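Local coordinates for protein trans-4-hydroxy-L-proline dehydratase (Clostridioides difficile 70-100-2010, PDB 6VXC) that uses a glycyl radical to dehydrate trans-4-hydroxy-L-proline to (S)-1-pyrroline-5-carboxylate during anaerobic breakdown of hydroxyproline, at residues N98-Y103 with A343-G348; I106-M111 with E137-F142; D113-H118 with E130-H135. All coordinates share one frame; numbering follows the deposited sequence.

Contact 1: N98-Y103 with A343-G348; sequences NGAPTY and APPKVG
Pro344 sets its pyrrolidine ring into the angle between Ala100 and Tyr103, and the whole contact is van der Waals in character, with no hydrogen bond between 98-103 and 343-348. Its CG meets the tyrosine ring at CE1, 3.6 Å away. The proline carbon comes to that corner obliquely. Tyr103 is brought to this place by a first torsion of -58°, which sets CG beside the backbone N, turns the ring back along 98-103 and leaves CE1 as the corner that meets the proline. The same proline also closes on the backbone: CB of Pro344 rests 3.8 Å from the carbonyl O of Pro101, a contact of carbon with oxygen that adds shape but no bond.

Ala100 turns its methyl toward the two prolines. CB lies 3.8 Å from CA of Pro344 and equally near CD of Pro345, so this one small group fits where the first proline passes into the second. Alanine suits the place because a single carbon lets the backbones draw close, with the CA atoms of Ala100 and Pro344 only 5.1 Å apart. The prolines suit theirs because their rings hold phi near -60° and present rigid carbon surfaces, while a proline N offers no hydrogen to a neighbouring strand.

The polar end of Tyr103 is engaged elsewhere, since its OH hydrogen-bonds to the carbonyl O of Thr291. Strand 99-101 pairs in parallel with strand 42-44, through backbone bonds from Ala100 to His42 and Ser44. Helix 46-58 lies against Pro101 and Tyr103 through Arg47, while Met117 of helix 111-119 touches Pro345, so this buried joint lies between a small sheet and two helices.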
loop_
_atom_site.group_PDB
_atom_site.type_symbol
_atom_site.label_atom_id
_atom_site.label_comp_id
_atom_site.label_asym_id
_atom_site.label_seq_id
_atom_site.Cartn_x
_atom_site.Cartn_y
_atom_site.Cartn_z
ATOM N N ASN A 98 11.513 14.639 -5.434
ATOM C CA ASN A 98 10.075 14.882 -5.592
ATOM C C ASN A 98 9.676 15.057 -7.073
ATOM O O ASN A 98 8.598 15.641 -7.327
ATOM C CB ASN A 98 9.613 16.083 -4.756
ATOM C CG ASN A 98 8.301 15.820 -4.038
ATOM O OD1 ASN A 98 7.760 14.720 -4.108
ATOM N ND2 ASN A 98 7.802 16.817 -3.311
ATOM N N GLY A 99 10.452 14.591 -7.970
ATOM C CA GLY A 99 10.107 14.546 -9.383
ATOM C C GLY A 99 9.628 13.161 -9.762
ATOM O O GLY A 99 10.381 12.187 -9.675
ATOM N N ALA A 100 8.364 13.069 -10.129
ATOM C CA ALA A 100 7.792 11.773 -10.481
ATOM C C ALA A 100 7.942 11.519 -11.977
ATOM O O ALA A 100 7.556 12.371 -12.786
ATOM C CB ALA A 100 6.315 11.705 -10.110
ATOM N N PRO A 101 8.473 10.375 -12.387
ATOM C CA PRO A 101 8.377 9.993 -13.798
ATOM C C PRO A 101 6.922 9.744 -14.171
ATOM O O PRO A 101 6.044 9.640 -13.313
ATOM C CB PRO A 101 9.192 8.700 -13.885
ATOM C CG PRO A 101 9.934 8.606 -12.585
ATOM C CD PRO A 101 9.124 9.341 -11.576
ATOM N N THR A 102 6.672 9.647 -15.480
ATOM C CA THR A 102 5.366 9.260 -15.996
ATOM C C THR A 102 5.457 7.925 -16.711
ATOM O O THR A 102 6.521 7.515 -17.183
ATOM C CB THR A 102 4.776 10.285 -16.973
ATOM O OG1 THR A 102 5.616 10.387 -18.122
ATOM C CG2 THR A 102 4.620 11.644 -16.330
ATOM N N TYR A 103 4.309 7.270 -16.823
ATOM C CA TYR A 103 4.227 5.891 -17.292
ATOM C C TYR A 103 3.116 5.774 -18.335
ATOM O O TYR A 103 2.076 5.158 -18.091
ATOM C CB TYR A 103 4.007 4.949 -16.105
ATOM C CG TYR A 103 5.110 5.045 -15.050
ATOM C CD1 TYR A 103 5.120 6.078 -14.123
ATOM C CD2 TYR A 103 6.151 4.129 -15.012
ATOM C CE1 TYR A 103 6.120 6.190 -13.177
ATOM C CE2 TYR A 103 7.170 4.235 -14.047
ATOM C CZ TYR A 103 7.141 5.270 -13.133
ATOM O OH TYR A 103 8.138 5.409 -12.169
ATOM N N ALA A 343 4.658 8.936 -4.861
ATOM C CA ALA A 343 3.859 8.113 -5.753
ATOM C C ALA A 343 3.527 8.936 -6.996
ATOM O O ALA A 343 3.092 10.082 -6.864
ATOM C CB ALA A 343 2.579 7.649 -5.052
ATOM N N PRO A 344 3.759 8.419 -8.200
ATOM C CA PRO A 344 3.497 9.225 -9.394
ATOM C C PRO A 344 2.061 9.676 -9.450
ATOM O O PRO A 344 1.159 9.038 -8.869
ATOM C CB PRO A 344 3.853 8.269 -10.545
ATOM C CG PRO A 344 4.900 7.385 -9.966
ATOM C CD PRO A 344 4.470 7.173 -8.526
ATOM N N PRO A 345 1.778 10.772 -10.153
ATOM C CA PRO A 345 0.480 11.440 -10.021
ATOM C C PRO A 345 -0.699 10.555 -10.410
ATOM O O PRO A 345 -0.649 9.803 -11.383
ATOM C CB PRO A 345 0.606 12.644 -10.965
ATOM C CG PRO A 345 1.687 12.256 -11.920
ATOM C CD PRO A 345 2.652 11.447 -11.121
ATOM N N LYS A 346 -1.765 10.664 -9.624
ATOM C CA LYS A 346 -3.030 9.983 -9.832
ATOM C C LYS A 346 -4.120 10.986 -10.194
ATOM O O LYS A 346 -4.089 12.144 -9.770
ATOM C CB LYS A 346 -3.441 9.223 -8.567
ATOM C CG LYS A 346 -2.350 8.344 -7.955
ATOM C CD LYS A 346 -2.525 8.268 -6.419
ATOM C CE LYS A 346 -1.368 7.538 -5.756
ATOM N NZ LYS A 346 -1.313 7.739 -4.283
ATOM N N VAL A 347 -5.111 10.521 -10.949
ATOM C CA VAL A 347 -6.290 11.310 -11.268
ATOM C C VAL A 347 -7.517 10.444 -11.046
ATOM O O VAL A 347 -7.422 9.245 -10.787
ATOM C CB VAL A 347 -6.273 11.862 -12.709
ATOM C CG1 VAL A 347 -5.140 12.860 -12.886
ATOM C CG2 VAL A 347 -6.184 10.717 -13.741
ATOM N N GLY A 348 -8.678 11.083 -11.123
ATOM C CA GLY A 348 -9.930 10.345 -11.071
ATOM C C GLY A 348 -10.062 9.509 -9.815
ATOM O O GLY A 348 -9.691 9.931 -8.714
#

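Contact 2: I106-M111 with E137-F142; sequences ICCHTM and EEIIPF
Ile140 reaches from helix 129-143 into the bend of the loop 106-111, where Cys108, His109 and Met111 meet its longer branch. Its CG1 stands beside the backbone N (chi1 -71°) and the chain then runs on extended, which carries CD1 outward to 3.5 Å from the carbonyl O of His109. On the way CG1 passes 4.0 Å from SG of Cys108. The thiol itself lies over the helix backbone, 3.8 Å from CA of Ile140, because a first torsion of 178° swings SG away from its own N and toward the helix. Cysteine is compact and apolar enough for this close approach.

Met111 folds back on itself, with all three side-chain torsions near -60°. The bends bring SD to 3.7 Å from CD1 of Ile140, and the two chains pass at a slant. A flexible thioether can bend to lay its sulfur against the delta methyl of isoleucine. No hydrogen bond joins the two segments.

The carbonyl O of His109 accepts a hydrogen bond from NE2 of His135, five residues before Ile140 on the same helix. Thr110 caps the start of helix 111-119, and Ile139 turns toward Ala48 and Thr52, so the loop leads into helix 111-119 and packs on helix 129-143, which in turn rests on helix 46-58.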
loop_
_atom_site.group_PDB
_atom_site.type_symbol
_atom_site.label_atom_id
_atom_site.label_comp_id
_atom_site.label_asym_id
_atom_site.label_seq_id
_atom_site.Cartn_x
_atom_site.Cartn_y
_atom_site.Cartn_z
ATOM N N ILE A 106 1.009 2.676 -19.280
ATOM C CA ILE A 106 -0.064 2.288 -18.377
ATOM C C ILE A 106 -1.198 3.295 -18.486
ATOM O O ILE A 106 -2.336 2.929 -18.774
ATOM C CB ILE A 106 0.439 2.197 -16.925
ATOM C CG1 ILE A 106 1.552 1.154 -16.805
ATOM C CG2 ILE A 106 -0.725 1.872 -15.977
ATOM C CD1 ILE A 106 2.280 1.220 -15.468
ATOM N N CYS A 107 -0.892 4.565 -18.242
ATOM C CA CYS A 107 -1.867 5.651 -18.335
ATOM C C CYS A 107 -1.199 6.822 -19.036
ATOM O O CYS A 107 -0.292 7.456 -18.486
ATOM C CB CYS A 107 -2.398 6.076 -16.961
ATOM S SG CYS A 107 -3.612 7.416 -17.063
ATOM N N CYS A 108 -1.647 7.094 -20.248
ATOM C CA CYS A 108 -1.176 8.229 -21.018
ATOM C C CYS A 108 -2.115 9.386 -20.724
ATOM O O CYS A 108 -3.252 9.397 -21.199
ATOM C CB CYS A 108 -1.153 7.885 -22.502
ATOM S SG CYS A 108 -0.646 9.245 -23.526
ATOM N N HIS A 109 -1.660 10.343 -19.927
ATOM C CA HIS A 109 -2.557 11.393 -19.462
ATOM C C HIS A 109 -3.069 12.242 -20.619
ATOM O O HIS A 109 -2.405 12.394 -21.645
ATOM C CB HIS A 109 -1.851 12.293 -18.450
ATOM C CG HIS A 109 -1.510 11.597 -17.175
ATOM N ND1 HIS A 109 -0.216 11.292 -16.816
ATOM C CD2 HIS A 109 -2.300 11.119 -16.185
ATOM C CE1 HIS A 109 -0.224 10.663 -15.656
ATOM N NE2 HIS A 109 -1.475 10.543 -15.254
ATOM N N THR A 110 -4.289 12.755 -20.461
ATOM C CA THR A 110 -4.792 13.802 -21.336
ATOM C C THR A 110 -4.194 15.145 -20.925
ATOM O O THR A 110 -3.687 15.318 -19.809
ATOM C CB THR A 110 -6.317 13.896 -21.279
ATOM O OG1 THR A 110 -6.710 14.355 -19.981
ATOM C CG2 THR A 110 -6.961 12.551 -21.544
ATOM N N MET A 111 -4.271 16.118 -21.836
ATOM C CA MET A 111 -3.824 17.457 -21.480
ATOM C C MET A 111 -4.662 18.025 -20.344
ATOM O O MET A 111 -4.156 18.807 -19.531
ATOM C CB MET A 111 -3.843 18.368 -22.709
ATOM C CG MET A 111 -2.940 17.879 -23.850
ATOM S SD MET A 111 -1.213 17.570 -23.408
ATOM C CE MET A 111 -0.716 19.192 -22.829
ATOM N N GLU A 137 3.178 16.654 -27.774
ATOM C CA GLU A 137 3.674 16.469 -29.132
ATOM C C GLU A 137 4.341 15.124 -29.369
ATOM O O GLU A 137 4.255 14.592 -30.479
ATOM C CB GLU A 137 4.666 17.573 -29.484
ATOM C CG GLU A 137 4.084 18.961 -29.464
ATOM C CD GLU A 137 5.116 20.023 -29.788
ATOM O OE1 GLU A 137 4.721 21.196 -29.967
ATOM O OE2 GLU A 137 6.319 19.687 -29.876
ATOM N N GLU A 138 5.008 14.559 -28.373
ATOM C CA GLU A 138 5.704 13.295 -28.560
ATOM C C GLU A 138 5.002 12.107 -27.915
ATOM O O GLU A 138 5.015 11.013 -28.484
ATOM C CB GLU A 138 7.129 13.381 -28.006
ATOM C CG GLU A 138 7.967 14.563 -28.469
ATOM C CD GLU A 138 8.129 14.637 -29.981
ATOM O OE1 GLU A 138 8.151 15.773 -30.511
ATOM O OE2 GLU A 138 8.279 13.575 -30.630
ATOM N N ILE A 139 4.410 12.285 -26.732
ATOM C CA ILE A 139 3.918 11.165 -25.933
ATOM C C ILE A 139 2.504 10.761 -26.332
ATOM O O ILE A 139 2.253 9.592 -26.632
ATOM C CB ILE A 139 3.978 11.489 -24.426
ATOM C CG1 ILE A 139 5.398 11.885 -24.014
ATOM C CG2 ILE A 139 3.521 10.280 -23.610
ATOM C CD1 ILE A 139 6.457 10.901 -24.433
ATOM N N ILE A 140 1.563 11.707 -26.286
ATOM C CA ILE A 140 0.167 11.382 -26.595
ATOM C C ILE A 140 0.014 10.763 -27.979
ATOM O O ILE A 140 -0.663 9.728 -28.098
ATOM C CB ILE A 140 -0.718 12.627 -26.410
ATOM C CG1 ILE A 140 -0.844 12.964 -24.927
ATOM C CG2 ILE A 140 -2.085 12.423 -27.038
ATOM C CD1 ILE A 140 -1.734 14.129 -24.668
ATOM N N PRO A 141 0.599 11.319 -29.048
ATOM C CA PRO A 141 0.410 10.719 -30.374
ATOM C C PRO A 141 0.866 9.280 -30.440
ATOM O O PRO A 141 0.290 8.501 -31.201
ATOM C CB PRO A 141 1.237 11.632 -31.287
ATOM C CG PRO A 141 1.318 12.917 -30.560
ATOM C CD PRO A 141 1.412 12.543 -29.121
ATOM N N PHE A 142 1.875 8.890 -29.660
ATOM C CA PHE A 142 2.346 7.512 -29.708
ATOM C C PHE A 142 1.616 6.600 -28.722
ATOM O O PHE A 142 1.255 5.475 -29.081
ATOM C CB PHE A 142 3.858 7.468 -29.459
ATOM C CG PHE A 142 4.458 6.100 -29.629
ATOM C CD1 PHE A 142 4.863 5.651 -30.875
ATOM C CD2 PHE A 142 4.602 5.256 -28.542
ATOM C CE1 PHE A 142 5.396 4.387 -31.037
ATOM C CE2 PHE A 142 5.139 3.982 -28.695
ATOM C CZ PHE A 142 5.540 3.549 -29.947
#

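Contact 3: D113-H118 with E130-H135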
loop_
_atom_site.group_PDB
_atom_site.type_symbol
_atom_site.label_atom_id
_atom_site.label_comp_id
_atom_site.label_asym_id
_atom_site.label_seq_id
_atom_site.Cartn_x
_atom_site.Cartn_y
_atom_site.Cartn_z
ATOM N N ASP A 113 -5.811 16.165 -17.863
ATOM C CA ASP A 113 -5.199 15.541 -16.696
ATOM C C ASP A 113 -4.038 16.376 -16.181
ATOM O O ASP A 113 -3.911 16.614 -14.975
ATOM C CB ASP A 113 -4.706 14.129 -17.027
ATOM C CG ASP A 113 -5.823 13.115 -17.139
ATOM O OD1 ASP A 113 -6.874 13.281 -16.500
ATOM O OD2 ASP A 113 -5.628 12.117 -17.859
ATOM N N LEU A 114 -3.158 16.802 -17.086
ATOM C CA LEU A 114 -2.009 17.596 -16.678
ATOM C C LEU A 114 -2.455 18.900 -16.049
ATOM O O LEU A 114 -1.905 19.325 -15.030
ATOM C CB LEU A 114 -1.104 17.868 -17.875
ATOM C CG LEU A 114 -0.531 16.614 -18.525
ATOM C CD1 LEU A 114 0.520 16.979 -19.565
ATOM C CD2 LEU A 114 0.028 15.673 -17.474
ATOM N N GLU A 115 -3.471 19.537 -16.635
ATOM C CA GLU A 115 -4.011 20.768 -16.070
ATOM C C GLU A 115 -4.568 20.538 -14.667
ATOM O O GLU A 115 -4.397 21.373 -13.775
ATOM C CB GLU A 115 -5.096 21.326 -17.001
ATOM C CG GLU A 115 -5.590 22.731 -16.668
ATOM C CD GLU A 115 -4.644 23.829 -17.119
ATOM O OE1 GLU A 115 -3.526 23.509 -17.584
ATOM O OE2 GLU A 115 -5.022 25.017 -17.000
ATOM N N VAL A 116 -5.299 19.446 -14.479
ATOM C CA VAL A 116 -5.916 19.187 -13.188
ATOM C C VAL A 116 -4.853 18.953 -12.114
ATOM O O VAL A 116 -4.934 19.504 -11.013
ATOM C CB VAL A 116 -6.890 18.005 -13.297
ATOM C CG1 VAL A 116 -7.307 17.545 -11.909
ATOM C CG2 VAL A 116 -8.106 18.421 -14.118
ATOM N N MET A 117 -3.845 18.129 -12.411
ATOM C CA MET A 117 -2.853 17.820 -11.384
ATOM C C MET A 117 -1.987 19.031 -11.060
ATOM O O MET A 117 -1.568 19.205 -9.914
ATOM C CB MET A 117 -2.006 16.619 -11.807
ATOM C CG MET A 117 -1.081 16.847 -12.974
ATOM S SD MET A 117 -0.086 15.383 -13.370
ATOM C CE MET A 117 -1.346 14.204 -13.848
ATOM N N HIS A 118 -1.758 19.903 -12.031
ATOM C CA HIS A 118 -0.986 21.105 -11.755
ATOM C C HIS A 118 -1.772 22.064 -10.872
ATOM O O HIS A 118 -1.204 22.714 -9.991
ATOM C CB HIS A 118 -0.591 21.783 -13.065
ATOM C CG HIS A 118 0.266 22.995 -12.888
ATOM N ND1 HIS A 118 1.640 22.951 -12.948
ATOM C CD2 HIS A 118 -0.058 24.286 -12.632
ATOM C CE1 HIS A 118 2.126 24.164 -12.753
ATOM N NE2 HIS A 118 1.116 24.991 -12.557
ATOM N N GLU A 130 7.684 22.898 -20.584
ATOM C CA GLU A 130 8.433 21.990 -21.438
ATOM C C GLU A 130 7.892 20.571 -21.320
ATOM O O GLU A 130 7.817 19.843 -22.313
ATOM C CB GLU A 130 9.920 22.037 -21.098
ATOM C CG GLU A 130 10.474 23.450 -20.878
ATOM C CD GLU A 130 10.321 23.946 -19.436
ATOM O OE1 GLU A 130 9.275 24.562 -19.122
ATOM O OE2 GLU A 130 11.245 23.706 -18.620
ATOM N N ALA A 131 7.488 20.166 -20.115
ATOM C CA ALA A 131 6.906 18.841 -19.956
ATOM C C ALA A 131 5.570 18.742 -20.677
ATOM O O ALA A 131 5.266 17.709 -21.284
ATOM C CB ALA A 131 6.757 18.510 -18.472
ATOM N N ARG A 132 4.772 19.815 -20.643
ATOM C CA ARG A 132 3.479 19.798 -21.315
ATOM C C ARG A 132 3.640 19.710 -22.827
ATOM O O ARG A 132 2.945 18.929 -23.480
ATOM C CB ARG A 132 2.664 21.037 -20.946
ATOM C CG ARG A 132 2.622 21.335 -19.472
ATOM C CD ARG A 132 1.278 21.912 -19.075
ATOM N NE ARG A 132 1.386 22.834 -17.951
ATOM C CZ ARG A 132 0.341 23.324 -17.299
ATOM N NH1 ARG A 132 -0.885 22.969 -17.657
ATOM N NH2 ARG A 132 0.525 24.167 -16.295
ATOM N N LYS A 133 4.547 20.503 -23.400
ATOM C CA LYS A 133 4.762 20.454 -24.842
ATOM C C LYS A 133 5.187 19.064 -25.287
ATOM O O LYS A 133 4.598 18.492 -26.206
ATOM C CB LYS A 133 5.815 21.480 -25.264
ATOM C CG LYS A 133 6.073 21.472 -26.774
ATOM C CD LYS A 133 7.097 22.517 -27.220
ATOM C CE LYS A 133 8.517 22.139 -26.810
ATOM N NZ LYS A 133 8.985 20.926 -27.533
ATOM N N ILE A 134 6.200 18.498 -24.629
ATOM C CA ILE A 134 6.711 17.183 -25.012
ATOM C C ILE A 134 5.617 16.130 -24.889
ATOM O O ILE A 134 5.428 15.296 -25.782
ATOM C CB ILE A 134 7.939 16.829 -24.154
ATOM C CG1 ILE A 134 9.111 17.747 -24.483
ATOM C CG2 ILE A 134 8.323 15.364 -24.291
ATOM C CD1 ILE A 134 10.299 17.514 -23.594
ATOM N N HIS A 135 4.874 16.154 -23.781
ATOM C CA HIS A 135 3.794 15.191 -23.613
ATOM C C HIS A 135 2.765 15.341 -24.725
ATOM O O HIS A 135 2.280 14.345 -25.274
ATOM C CB HIS A 135 3.121 15.360 -22.247
ATOM C CG HIS A 135 2.079 14.326 -21.976
ATOM N ND1 HIS A 135 2.391 13.031 -21.628
ATOM C CD2 HIS A 135 0.731 14.372 -22.072
ATOM C CE1 HIS A 135 1.281 12.332 -21.486
ATOM N NE2 HIS A 135 0.256 13.124 -21.747
#
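NH1 of Arg132 donates a hydrogen bond of 2.7 Å to OE1 of Glu115, the shortest polar link between 113-118 and 130-135 and part of a salt bridge. The acceptor lies near the guanidinium plane, at its edge, but the N-H...O angle of 134° makes the bond distinctly bent. The carboxylate and guanidinium planes lie 55° apart, and OE1 alone makes the bond across these segments, a one-oxygen contact and not a two-pronged pair. Glu115 reaches the site through a bend at its second torsion (78°), which folds the carboxylate back toward the neighbouring helix.

The other terminal nitrogen, NH2, sits over the centre of one face of the His118 imidazole, 3.6 Å from CG. Histidine serves here through its flat face while its ND1 bonds to the backbone N of Val127; NE of the arginine is held by the carbonyl O of the same residue. Arginine suits this position because its long chain spans the 11.7 Å between the axes of 113-118 and 130-135 and its flat head serves several partners at once.

A van der Waals contact lies further along the interface. CD1 of Leu114 comes within 3.6 Å of CD2 of His135, oblique to that ring.

The two helices run antiparallel, forming a helical hairpin joined by a short connection. Three groups hold the guanidinium by three different nitrogens, which probably limits its rotation. The nearby carboxylate would be expected to stabilise the positive charge, and that charge over the ring would probably disfavour protonation of His118.

Following the chain from the N terminus, strand 99-101 pairs with the earlier strand 42-44, and its segment is met again by the loop 343-348, some 240 residues on; contact 1 therefore closes the longest loop. Contact 2 lies inside it, joining 106-111 to 137-142, and contact 3 lies inside contact 2, joining 113-118 to 130-135, so the three are nested without crossing. Contacts 2 and 3 share helix 129-143, the later arm of the hairpin whose first arm is helix 111-119. That first arm also meets the distant segment of contact 1, where Met117 and Asp113 touch Pro345 and Val347. Together they tie the small parallel sheet, the hairpin and the loop after helix 324-339 into one region.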